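Side-chain contacts in lipid binding protein LpqN (Mycobacterium tuberculosis, PDB 6E5F), which takes part in cell envelope biogenesis, binds a trehalose-based lipid analogue, and may link MmpL transporters to periplasmic proteins: residues T187-I190 with A195-V198; D63-N68 with S126-D131; T73-H76 with G81-T84; G150-G155 with G178-V183; I85-P90 with L199-D204. All coordinates share one frame; numbering follows the deposited sequence.

Overall arrangement
Contacts 1 and 5 are buried, whereas contacts 2 and 3 are partly buried and contact 4 lies at the surface. Strand 195-206 serves both buried contacts: contact 1 pairs it with strand 179-192 through backbone hydrogen bonds, and contact 5 covers one of its faces with aliphatic side chains alone. Contact 2 lays a helix beside strand 120-130, the neighbour of 195-206, and adds waters at its wetter end. Contact 3 tucks a loop against the same sheet and shares F197 with contact 1. On the opposite side of the chain's centre from contacts 1 and 3, contact 4 borders the glycolipid; a salt bridge from R181 to D204 ties it to contact 5.

Contact 1 (T187-I190 with A195-V198); sequences TVVI and AVFV
The carbonyl oxygen of I190 sits at the edge of the F197 ring, in its plane, with F197 CD1 at 3.8 Å. P83 lies over one face of that ring and the aliphatic chain of K127 over the other. F197 carries CG anti to its carbonyl carbon (chi1 -68°), which sends the ring away from I190 while CB stays by I190 CB. Backbone bonds join these two residues as an antiparallel hydrogen-bonded pair. I190 N donates a hydrogen bond to F197 O at 2.8 Å, close to the line of the C=O bond. The return bond, F197 N to I190 O at 2.9 Å, reaches the oxygen from above the carbonyl plane, tilted 48° out of it.

On the other face of the sheet, V189 CG1 presses on V196 CG1 at 3.4 Å, tighter than normal carbon contact, and T187 CG2 meets V198 CG1 at 3.8 Å. T187 OG1 bonds to Q200 NE2. The chemistry divides accordingly: I190 and F197 pair their polar backbone atoms within the beta hairpin, V189, V196 and V198 turn theirs to flanking strands, and the methyls of V189 and V198 pack on helix 134-140.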
# COMPACT_ATOMS: atom_id res chain seq x y z
N THR A 187 -0.44 1.45 -4.73
CA THR A 187 -1.84 1.84 -4.63
C THR A 187 -2.57 1.24 -5.83
O THR A 187 -2.15 1.42 -6.97
CB THR A 187 -1.97 3.36 -4.65
OG1 THR A 187 -1.30 3.92 -3.50
CG2 THR A 187 -3.43 3.79 -4.62
N VAL A 188 -3.66 0.52 -5.56
CA VAL A 188 -4.46 -0.13 -6.60
C VAL A 188 -5.86 0.46 -6.53
O VAL A 188 -6.45 0.52 -5.45
CB VAL A 188 -4.51 -1.65 -6.40
CG1 VAL A 188 -5.19 -2.32 -7.59
CG2 VAL A 188 -3.12 -2.23 -6.16
N VAL A 189 -6.37 0.90 -7.67
CA VAL A 189 -7.71 1.47 -7.75
C VAL A 189 -8.65 0.43 -8.33
O VAL A 189 -8.40 -0.12 -9.41
CB VAL A 189 -7.71 2.77 -8.56
CG1 VAL A 189 -9.11 3.32 -8.70
CG2 VAL A 189 -6.83 3.79 -7.88
N ILE A 190 -9.73 0.16 -7.62
CA ILE A 190 -10.64 -0.94 -7.94
C ILE A 190 -12.05 -0.37 -8.03
O ILE A 190 -12.79 -0.39 -7.03
CB ILE A 190 -10.54 -2.06 -6.90
CG1 ILE A 190 -9.08 -2.53 -6.72
CG2 ILE A 190 -11.45 -3.24 -7.29
CD1 ILE A 190 -8.84 -3.29 -5.43
N ALA A 195 -18.73 2.28 -6.18
CA ALA A 195 -17.69 2.87 -5.35
C ALA A 195 -16.36 2.70 -6.06
O ALA A 195 -16.25 2.03 -7.09
CB ALA A 195 -17.66 2.21 -3.97
N VAL A 196 -15.34 3.33 -5.50
CA VAL A 196 -13.96 3.10 -5.90
C VAL A 196 -13.25 2.60 -4.66
O VAL A 196 -13.08 3.35 -3.69
CB VAL A 196 -13.29 4.36 -6.47
CG1 VAL A 196 -11.84 4.10 -6.78
CG2 VAL A 196 -14.02 4.82 -7.73
N PHE A 197 -12.84 1.34 -4.68
CA PHE A 197 -12.04 0.79 -3.60
C PHE A 197 -10.58 1.07 -3.88
O PHE A 197 -10.12 1.01 -5.03
CB PHE A 197 -12.29 -0.71 -3.48
CG PHE A 197 -13.67 -1.06 -3.00
CD1 PHE A 197 -14.72 -1.15 -3.89
CD2 PHE A 197 -13.92 -1.27 -1.65
CE1 PHE A 197 -16.00 -1.46 -3.44
CE2 PHE A 197 -15.19 -1.58 -1.21
CZ PHE A 197 -16.23 -1.67 -2.11
N VAL A 198 -9.84 1.42 -2.83
CA VAL A 198 -8.43 1.76 -2.94
C VAL A 198 -7.66 0.85 -2.00
O VAL A 198 -7.83 0.92 -0.77
CB VAL A 198 -8.17 3.24 -2.60
CG1 VAL A 198 -6.67 3.56 -2.74
CG2 VAL A 198 -9.02 4.15 -3.49

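Contact 2 (D63-N68 with S126-D131); sequences DYIRDN and SKLTGD
Helix 61-66 runs beside the end of strand 120-130, with I65 CA 8.3 Å from L128 CA, and the two segments draw together beyond the helix, where N68 CA and D131 CA are 6.7 Å apart. I65 makes the apolar contact: its CD1 lies 3.7 Å from L128 CD2 and a little farther from the other methyl, so the tip of the isoleucine rests on the fork of the leucine. The two side chains meet at about a right angle.

Farther along, contact passes to water. Y64 has CG anti to its backbone N (chi1 173°), which points the ring toward the D131 end, where Y64 OH is 3.9 Å from D131 O. One water bonds to Y64 OH and donates to D131 O at 2.8 Å; Y64 OH is also bonded to D133 N. A second water donates to D131 OD2 at 2.7 Å and only weakly to N68 OD1. The amide of N68 is held by a nearly straight bond from ND2 to Y64 O, 2.8 Å with 174° at the hydrogen, in both the amide and the carbonyl plane. On the side of the helix turned from the strand, R66 NH2 reaches D63 OD1 at 2.6 Å, with weaker bonds from R66 to D67 OD1.

The seam thus grades from hydrocarbon to hydrated polar groups. No direct polar bond joins the two segments: the bond to Y64 O fixes the rotation of the N68 amide, whose link to D131 runs through water and is weak on the N68 side.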
# COMPACT_ATOMS: atom_id res chain seq x y z
N ASP A 63 -5.61 14.36 0.93
CA ASP A 63 -6.01 15.72 0.59
C ASP A 63 -7.12 15.71 -0.45
O ASP A 63 -8.10 16.46 -0.34
CB ASP A 63 -4.80 16.49 0.04
CG ASP A 63 -3.70 16.66 1.07
OD1 ASP A 63 -4.00 16.79 2.28
OD2 ASP A 63 -2.52 16.68 0.67
N TYR A 64 -6.99 14.86 -1.47
CA TYR A 64 -8.00 14.75 -2.51
C TYR A 64 -9.36 14.37 -1.93
O TYR A 64 -10.39 14.95 -2.30
CB TYR A 64 -7.53 13.73 -3.55
CG TYR A 64 -8.56 13.38 -4.60
CD1 TYR A 64 -9.04 14.34 -5.47
CD2 TYR A 64 -9.03 12.08 -4.73
CE1 TYR A 64 -9.99 14.02 -6.44
CE2 TYR A 64 -9.96 11.75 -5.68
CZ TYR A 64 -10.44 12.72 -6.53
OH TYR A 64 -11.37 12.38 -7.48
N ILE A 65 -9.37 13.42 -1.00
CA ILE A 65 -10.62 13.01 -0.35
C ILE A 65 -11.19 14.16 0.47
O ILE A 65 -12.40 14.44 0.42
CB ILE A 65 -10.38 11.76 0.51
CG1 ILE A 65 -10.04 10.56 -0.38
CG2 ILE A 65 -11.60 11.47 1.36
CD1 ILE A 65 -9.47 9.37 0.37
N ARG A 66 -10.34 14.83 1.24
CA ARG A 66 -10.80 15.91 2.11
C ARG A 66 -11.41 17.06 1.31
O ARG A 66 -12.37 17.69 1.75
CB ARG A 66 -9.63 16.41 2.96
CG ARG A 66 -9.95 17.59 3.86
CD ARG A 66 -8.68 18.25 4.40
NE ARG A 66 -7.96 18.99 3.36
CZ ARG A 66 -6.69 18.79 3.01
NH1 ARG A 66 -6.15 19.53 2.05
NH2 ARG A 66 -5.94 17.88 3.63
N ASP A 67 -10.85 17.34 0.14
CA ASP A 67 -11.20 18.54 -0.62
C ASP A 67 -12.38 18.34 -1.56
O ASP A 67 -12.75 19.28 -2.27
CB ASP A 67 -9.99 19.03 -1.42
CG ASP A 67 -8.88 19.56 -0.53
OD1 ASP A 67 -9.17 19.94 0.62
OD2 ASP A 67 -7.72 19.59 -0.99
N ASN A 68 -12.99 17.16 -1.57
CA ASN A 68 -14.08 16.86 -2.49
C ASN A 68 -15.21 16.18 -1.73
O ASN A 68 -15.07 15.79 -0.57
CB ASN A 68 -13.60 15.99 -3.66
CG ASN A 68 -12.65 16.73 -4.58
OD1 ASN A 68 -13.07 17.48 -5.46
ND2 ASN A 68 -11.35 16.54 -4.38
N SER A 126 -9.78 0.86 1.51
CA SER A 126 -10.76 1.90 1.75
C SER A 126 -11.79 1.89 0.64
O SER A 126 -11.49 1.51 -0.50
CB SER A 126 -10.10 3.28 1.80
OG SER A 126 -9.05 3.32 2.75
N LYS A 127 -13.00 2.31 0.97
CA LYS A 127 -14.10 2.42 0.03
C LYS A 127 -14.40 3.90 -0.13
O LYS A 127 -14.69 4.59 0.86
CB LYS A 127 -15.33 1.68 0.56
CG LYS A 127 -16.53 1.73 -0.37
CD LYS A 127 -17.71 0.99 0.26
CE LYS A 127 -18.90 0.91 -0.68
NZ LYS A 127 -20.03 0.18 -0.03
N LEU A 128 -14.31 4.40 -1.36
CA LEU A 128 -14.58 5.80 -1.66
C LEU A 128 -15.85 5.89 -2.49
O LEU A 128 -16.00 5.19 -3.49
CB LEU A 128 -13.41 6.40 -2.45
CG LEU A 128 -12.04 6.28 -1.79
CD1 LEU A 128 -10.99 6.99 -2.63
CD2 LEU A 128 -12.05 6.82 -0.38
N THR A 129 -16.78 6.73 -2.05
CA THR A 129 -18.01 6.98 -2.79
C THR A 129 -18.19 8.48 -2.94
O THR A 129 -17.62 9.29 -2.21
CB THR A 129 -19.23 6.37 -2.07
OG1 THR A 129 -19.28 6.85 -0.73
CG2 THR A 129 -19.14 4.86 -2.08
N GLY A 130 -19.02 8.85 -3.92
CA GLY A 130 -19.32 10.24 -4.17
C GLY A 130 -18.64 10.76 -5.41
O GLY A 130 -18.63 10.09 -6.45
N ASP A 131 -18.07 11.96 -5.32
CA ASP A 131 -17.47 12.63 -6.47
C ASP A 131 -16.01 12.19 -6.61
O ASP A 131 -15.07 12.96 -6.44
CB ASP A 131 -17.57 14.14 -6.31
CG ASP A 131 -17.22 14.89 -7.57
OD1 ASP A 131 -17.22 14.28 -8.65
OD2 ASP A 131 -16.94 16.11 -7.48
O HOH W 1 -13.09 14.10 -7.98
O HOH W 2 -16.47 17.24 -5.02

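Contact 3 (T73-H76 with G81-T84); sequences TPVH and GSPT
Van der Waals contact comes first: V75 CG1 lies 3.5 Å from S82 CB and 4.0 Å from S82 OG. The valine methyl therefore abuts the root of the serine side chain. V75 has CG1 anti to its backbone N (chi1 -178°), which aims this methyl at the loop, while V75 CG2 turns to F197. That phenylalanine is a shared wall, its ring edge touching both V75 CG2 and the backbone of S82.

Among polar interactions, the side-chain bond of S82 stays within the turn that joins the two segments. S82 OG is hydrogen-bonded to D79 O, and OG stands between the backbone N and carbonyl carbon (chi1 70°). The same aspartate takes H76 N on its OD2, so D79 braces both limbs of the turn. H76 O and S82 OG are 4.2 Å apart, too far for a bond.

Backbone pairing goes to other strands: T73 with K127, V75 with L125, and T84 with T227. The arrangement is that of a connecting loop between sheets: the chain leaves strand 70-74 of the large antiparallel sheet, folds over F197, and enters strand 84-86 of the small two-stranded sheet.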
# COMPACT_ATOMS: atom_id res chain seq x y z
N THR A 73 -14.65 5.10 3.77
CA THR A 73 -14.95 4.19 4.86
C THR A 73 -13.97 3.03 4.82
O THR A 73 -13.61 2.53 3.75
CB THR A 73 -16.40 3.68 4.78
OG1 THR A 73 -16.60 2.95 3.56
CG2 THR A 73 -17.38 4.84 4.85
N PRO A 74 -13.48 2.60 5.99
CA PRO A 74 -12.55 1.46 6.01
C PRO A 74 -13.27 0.19 5.61
O PRO A 74 -14.46 0.01 5.88
CB PRO A 74 -12.10 1.41 7.47
CG PRO A 74 -13.23 1.99 8.23
CD PRO A 74 -13.82 3.06 7.35
N VAL A 75 -12.54 -0.71 4.96
CA VAL A 75 -13.08 -1.98 4.49
C VAL A 75 -12.30 -3.10 5.15
O VAL A 75 -11.08 -3.02 5.31
CB VAL A 75 -12.97 -2.09 2.95
CG1 VAL A 75 -13.59 -3.39 2.47
CG2 VAL A 75 -13.63 -0.89 2.29
N HIS A 76 -13.01 -4.17 5.53
CA HIS A 76 -12.39 -5.32 6.15
C HIS A 76 -12.78 -6.58 5.39
O HIS A 76 -13.78 -6.60 4.66
CB HIS A 76 -12.77 -5.41 7.63
CG HIS A 76 -12.39 -4.18 8.40
ND1 HIS A 76 -11.09 -3.88 8.74
CD2 HIS A 76 -13.15 -3.16 8.86
CE1 HIS A 76 -11.07 -2.74 9.40
NE2 HIS A 76 -12.30 -2.28 9.48
N GLY A 81 -20.33 -6.14 -0.28
CA GLY A 81 -20.09 -5.15 -1.30
C GLY A 81 -18.63 -4.87 -1.61
O GLY A 81 -18.36 -4.03 -2.48
N SER A 82 -17.69 -5.56 -0.96
CA SER A 82 -16.28 -5.26 -1.13
C SER A 82 -15.60 -6.29 -2.03
O SER A 82 -16.05 -7.43 -2.13
CB SER A 82 -15.56 -5.22 0.22
OG SER A 82 -15.46 -6.50 0.81
N PRO A 83 -14.50 -5.92 -2.69
CA PRO A 83 -13.80 -6.89 -3.54
C PRO A 83 -13.09 -7.94 -2.69
O PRO A 83 -12.76 -7.72 -1.53
CB PRO A 83 -12.80 -6.03 -4.32
CG PRO A 83 -12.62 -4.83 -3.50
CD PRO A 83 -13.90 -4.58 -2.78
N THR A 84 -12.87 -9.10 -3.30
CA THR A 84 -12.08 -10.16 -2.68
C THR A 84 -10.66 -10.04 -3.19
O THR A 84 -10.42 -10.15 -4.40
CB THR A 84 -12.66 -11.54 -3.01
OG1 THR A 84 -14.05 -11.58 -2.65
CG2 THR A 84 -11.91 -12.63 -2.24

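Contact 4 (G150-G155 with G178-V183); sequences GFQGSG and GKLRTV. With L6T (alpha-D-glucopyranosyl 6-O-dodecyl-alpha-D-glucopyranoside), chain B.
F151 leans to V183 with its ring edge. From CB, the chain leaves with CG anti to the backbone N (chi1 179°), swinging the ring toward strand 179-192. CD1 comes within 4.1 Å of V183 CG1, and CE1 within 3.8 Å of the same methyl, which lies in the ring plane. V183 is modelled in two conformers, so these distances hold for the one described. At the tip, F151 CZ lies 4.2 Å from G153 CA of its own segment.

This edge contact lies next to the glycolipid pocket, to which Q152, G153, S154 and T182 contribute, in a chain of the LpqN family, a member of the Mog1p/PsbP clan. Strand 152-162 pairs with 165-176, which in turn pairs with 179-192, so the two segments face each other across the intervening strand. The bound trehalose group lies along the rim. Q152 lays CG 3.2 Å from O2 of L6T, the 2-hydroxyl oxygen of the alkylated glucose. G153 O receives a hydrogen bond from L6T OAQ at 3.0 Å, on the other glucose. S154 OG adds a weak and, as S154 has two conformers, doubtful bond to L6T OAN, and S173 OG, on the middle strand, also binds the ligand. Deeper in, T182 CG2 touches L6T CAZ of the dodecyl chain at 4.0 Å, while T182 OG1 bonds to T210 OG1.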
# COMPACT_ATOMS: atom_id res chain seq x y z
N GLY A 150 12.88 13.47 4.78
CA GLY A 150 14.07 13.07 4.05
C GLY A 150 13.84 11.96 3.05
O GLY A 150 14.76 11.18 2.77
N PHE A 151 12.63 11.85 2.51
CA PHE A 151 12.38 10.83 1.51
C PHE A 151 13.23 11.10 0.28
O PHE A 151 13.40 12.24 -0.15
CB PHE A 151 10.91 10.80 1.11
CG PHE A 151 10.60 9.78 0.05
CD1 PHE A 151 10.46 8.44 0.38
CD2 PHE A 151 10.47 10.15 -1.28
CE1 PHE A 151 10.19 7.50 -0.59
CE2 PHE A 151 10.19 9.21 -2.25
CZ PHE A 151 10.06 7.89 -1.91
N GLN A 152 13.79 10.03 -0.29
CA GLN A 152 14.57 10.10 -1.51
C GLN A 152 14.20 8.90 -2.36
O GLN A 152 14.33 7.76 -1.90
CB GLN A 152 16.07 10.14 -1.21
CG GLN A 152 16.54 9.03 -0.28
CD GLN A 152 17.68 9.47 0.63
OE1 GLN A 152 17.51 9.55 1.85
NE2 GLN A 152 18.83 9.77 0.04
N GLY A 153 13.73 9.14 -3.57
CA GLY A 153 13.34 8.08 -4.47
C GLY A 153 13.63 8.47 -5.90
O GLY A 153 14.09 9.58 -6.18
N SER A 154 13.37 7.53 -6.80
CA SER A 154 13.56 7.76 -8.24
C SER A 154 12.26 8.34 -8.77
O SER A 154 11.34 7.62 -9.18
CB SER A 154 13.94 6.46 -8.94
OG SER A 154 15.21 6.01 -8.50
N GLY A 155 12.18 9.67 -8.77
CA GLY A 155 11.01 10.34 -9.32
C GLY A 155 9.77 10.10 -8.48
O GLY A 155 9.82 10.02 -7.25
N GLY A 178 17.39 8.42 12.97
CA GLY A 178 18.77 8.32 12.55
C GLY A 178 19.11 7.06 11.79
O GLY A 178 20.30 6.73 11.67
N LYS A 179 18.12 6.35 11.27
CA LYS A 179 18.33 5.08 10.59
C LYS A 179 17.66 5.14 9.23
O LYS A 179 16.51 5.57 9.12
CB LYS A 179 17.75 3.93 11.40
CG LYS A 179 18.24 3.90 12.83
CD LYS A 179 17.53 2.83 13.64
CE LYS A 179 17.88 2.94 15.11
NZ LYS A 179 18.48 1.69 15.64
N LEU A 180 18.39 4.71 8.20
CA LEU A 180 17.84 4.69 6.86
C LEU A 180 16.88 3.51 6.72
O LEU A 180 17.21 2.39 7.12
CB LEU A 180 18.96 4.58 5.83
CG LEU A 180 18.58 4.94 4.40
CD1 LEU A 180 18.14 6.40 4.30
CD2 LEU A 180 19.74 4.67 3.45
N ARG A 181 15.70 3.77 6.17
CA ARG A 181 14.69 2.75 5.98
C ARG A 181 14.26 2.74 4.52
O ARG A 181 14.17 3.80 3.89
CB ARG A 181 13.45 3.02 6.85
CG ARG A 181 13.76 3.23 8.33
CD ARG A 181 12.49 3.23 9.17
NE ARG A 181 11.84 1.92 9.14
CZ ARG A 181 12.12 0.93 9.98
NH1 ARG A 181 13.04 1.10 10.93
NH2 ARG A 181 11.50 -0.23 9.87
N THR A 182 13.99 1.55 4.00
CA THR A 182 13.39 1.41 2.68
C THR A 182 11.87 1.37 2.84
O THR A 182 11.35 0.63 3.68
CB THR A 182 13.88 0.13 2.01
OG1 THR A 182 15.30 0.24 1.78
CG2 THR A 182 13.18 -0.10 0.69
N VAL A 183 11.18 2.19 2.06
CA VAL A 183 9.73 2.28 2.12
C VAL A 183 9.20 2.25 0.70
O VAL A 183 9.82 2.76 -0.24
CB VAL A 183 9.28 3.56 2.85
CG1 VAL A 183 9.68 4.82 2.07
CG2 VAL A 183 7.79 3.53 3.09
C1 L6T B . 16.70 6.03 -3.80
C2 L6T B . 17.25 5.96 -2.39
C3 L6T B . 17.97 4.64 -2.20
C4 L6T B . 17.00 3.51 -2.48
C5 L6T B . 16.51 3.65 -3.92
C6 L6T B . 15.58 2.46 -4.30
CAA L6T B . 17.26 6.36 -6.04
CAO L6T B . 18.01 8.61 -5.75
CAP L6T B . 17.54 10.06 -5.71
CAR L6T B . 19.07 8.43 -6.83
CAT L6T B . 19.51 6.99 -6.84
CAV L6T B . 18.30 6.12 -7.12
CAX L6T B . 13.47 1.70 -3.67
CAY L6T B . 13.49 0.17 -3.34
CAZ L6T B . 12.01 -0.10 -3.10
CBA L6T B . 11.82 -1.62 -3.22
CBB L6T B . 10.61 -1.80 -2.29
CBC L6T B . 9.73 -2.86 -2.89
CBD L6T B . 8.44 -2.95 -2.00
CBE L6T B . 7.38 -3.54 -2.89
CBF L6T B . 6.25 -2.51 -3.26
CBG L6T B . 5.28 -2.34 -2.07
CBH L6T B . 4.66 -3.67 -1.69
CBI L6T B . 4.20 -4.52 -2.88
O1 L6T B . 17.77 6.00 -4.75
O2 L6T B . 18.18 7.03 -2.18
O3 L6T B . 18.46 4.55 -0.85
O4 L6T B . 17.67 2.27 -2.30
O5 L6T B . 15.81 4.91 -4.05
O6 L6T B . 14.66 2.37 -3.25
OAN L6T B . 16.88 7.76 -6.03
OAQ L6T B . 16.89 10.39 -6.93
OAS L6T B . 20.19 9.28 -6.55
OAU L6T B . 20.50 6.79 -7.86
OAW L6T B . 18.69 4.74 -7.11

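Contact 5 (I85-P90 with L199-D204); sequences IDLPVP and LQLNAD
L199, the residue that meets I85, has its backbone O held by a hydrogen bond from V188 N of the neighbouring strand 179-192; farther along its own strand, D204 OD2 forms a salt bridge with R181 NH2. Between the two segments themselves only carbon meets carbon.

I85 and L199 reach for each other tip to tip. I85 CG2 lies 4.1 Å from L199 CD2, and I85 CD1 lies 4.2 Å from L199 CD1, so each branch of the isoleucine finds one methyl of the leucine. L199 has CG anti to its backbone N (chi1 173°), and both residues direct their side chains across the gap, which is 9.1 Å between their CA atoms. The second pair is looser: L87 CD1 is 4.4 Å from L201 CD1 over a CA separation of 10.2 Å. Here a single methyl from each leucine makes the contact, where the first pair uses two.

Neighbours complete the layer. I85 also touches I190 and L125, and L201 lies against I220 of helix 210-223, which P88 packs on as well. L201 CD1 stands 4.3 Å from L6T CBI, the last carbon of the dodecyl tail, and A203, two residues on, lines the ligand pocket. This is a sheet covered on one face by a chain segment and a helix, a two-layer core whose aliphatic floor runs on into the lipid-binding cleft.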
# COMPACT_ATOMS: atom_id res chain seq x y z
N ILE A 85 -9.72 -9.82 -2.28
CA ILE A 85 -8.32 -9.57 -2.63
C ILE A 85 -7.50 -10.70 -2.03
O ILE A 85 -7.38 -10.81 -0.80
CB ILE A 85 -7.85 -8.21 -2.14
CG1 ILE A 85 -8.67 -7.10 -2.81
CG2 ILE A 85 -6.37 -8.02 -2.44
CD1 ILE A 85 -8.55 -5.76 -2.15
N ASP A 86 -6.94 -11.55 -2.89
CA ASP A 86 -6.16 -12.71 -2.46
C ASP A 86 -4.68 -12.34 -2.57
O ASP A 86 -4.07 -12.47 -3.63
CB ASP A 86 -6.50 -13.93 -3.31
CG ASP A 86 -5.72 -15.17 -2.91
OD1 ASP A 86 -5.84 -15.59 -1.75
OD2 ASP A 86 -4.99 -15.71 -3.76
N LEU A 87 -4.12 -11.86 -1.45
CA LEU A 87 -2.69 -11.59 -1.37
C LEU A 87 -1.94 -12.88 -1.00
O LEU A 87 -2.39 -13.62 -0.13
CB LEU A 87 -2.40 -10.55 -0.29
CG LEU A 87 -2.36 -9.04 -0.59
CD1 LEU A 87 -2.20 -8.71 -2.06
CD2 LEU A 87 -3.57 -8.35 0.01
N PRO A 88 -0.81 -13.15 -1.63
CA PRO A 88 -0.03 -14.33 -1.25
C PRO A 88 0.80 -14.07 -0.00
O PRO A 88 1.11 -12.93 0.35
CB PRO A 88 0.89 -14.55 -2.46
CG PRO A 88 1.13 -13.16 -2.96
CD PRO A 88 -0.17 -12.42 -2.74
N VAL A 89 1.16 -15.16 0.67
CA VAL A 89 2.10 -15.12 1.79
C VAL A 89 3.41 -15.73 1.30
O VAL A 89 3.52 -16.96 1.23
CB VAL A 89 1.55 -15.87 3.01
CG1 VAL A 89 2.56 -15.83 4.15
CG2 VAL A 89 0.23 -15.28 3.45
N PRO A 90 4.40 -14.93 0.94
CA PRO A 90 5.65 -15.49 0.43
C PRO A 90 6.32 -16.40 1.46
O PRO A 90 6.05 -16.33 2.66
CB PRO A 90 6.52 -14.26 0.14
CG PRO A 90 5.55 -13.13 -0.01
CD PRO A 90 4.42 -13.45 0.93
N LEU A 199 -6.83 -0.01 -2.57
CA LEU A 199 -5.94 -0.87 -1.80
C LEU A 199 -4.58 -0.22 -1.76
O LEU A 199 -4.07 0.21 -2.80
CB LEU A 199 -5.82 -2.24 -2.48
CG LEU A 199 -4.79 -3.21 -1.90
CD1 LEU A 199 -5.26 -3.73 -0.56
CD2 LEU A 199 -4.53 -4.35 -2.88
N GLN A 200 -4.00 -0.13 -0.57
CA GLN A 200 -2.62 0.33 -0.45
C GLN A 200 -1.81 -0.75 0.25
O GLN A 200 -2.25 -1.31 1.27
CB GLN A 200 -2.53 1.67 0.27
CG GLN A 200 -3.14 2.82 -0.55
CD GLN A 200 -2.77 4.20 -0.06
OE1 GLN A 200 -2.97 4.54 1.10
NE2 GLN A 200 -2.21 5.01 -0.95
N LEU A 201 -0.66 -1.07 -0.33
CA LEU A 201 0.30 -1.99 0.26
C LEU A 201 1.52 -1.17 0.66
O LEU A 201 2.17 -0.57 -0.20
CB LEU A 201 0.66 -3.10 -0.72
CG LEU A 201 -0.51 -3.92 -1.27
CD1 LEU A 201 -0.02 -4.92 -2.31
CD2 LEU A 201 -1.27 -4.63 -0.16
N ASN A 202 1.79 -1.13 1.95
CA ASN A 202 2.84 -0.28 2.52
C ASN A 202 3.97 -1.19 3.00
O ASN A 202 3.80 -1.92 3.98
CB ASN A 202 2.28 0.52 3.69
CG ASN A 202 1.24 1.54 3.27
OD1 ASN A 202 1.27 2.04 2.16
ND2 ASN A 202 0.31 1.85 4.16
N ALA A 203 5.11 -1.12 2.32
CA ALA A 203 6.28 -1.92 2.69
C ALA A 203 7.28 -1.06 3.45
O ALA A 203 7.49 0.10 3.11
CB ALA A 203 6.94 -2.49 1.43
N ASP A 204 7.88 -1.64 4.49
CA ASP A 204 8.87 -0.92 5.27
C ASP A 204 9.88 -1.90 5.84
O ASP A 204 9.52 -2.97 6.34
CB ASP A 204 8.19 -0.15 6.41
CG ASP A 204 9.18 0.33 7.46
OD1 ASP A 204 9.91 1.30 7.21
OD2 ASP A 204 9.22 -0.28 8.55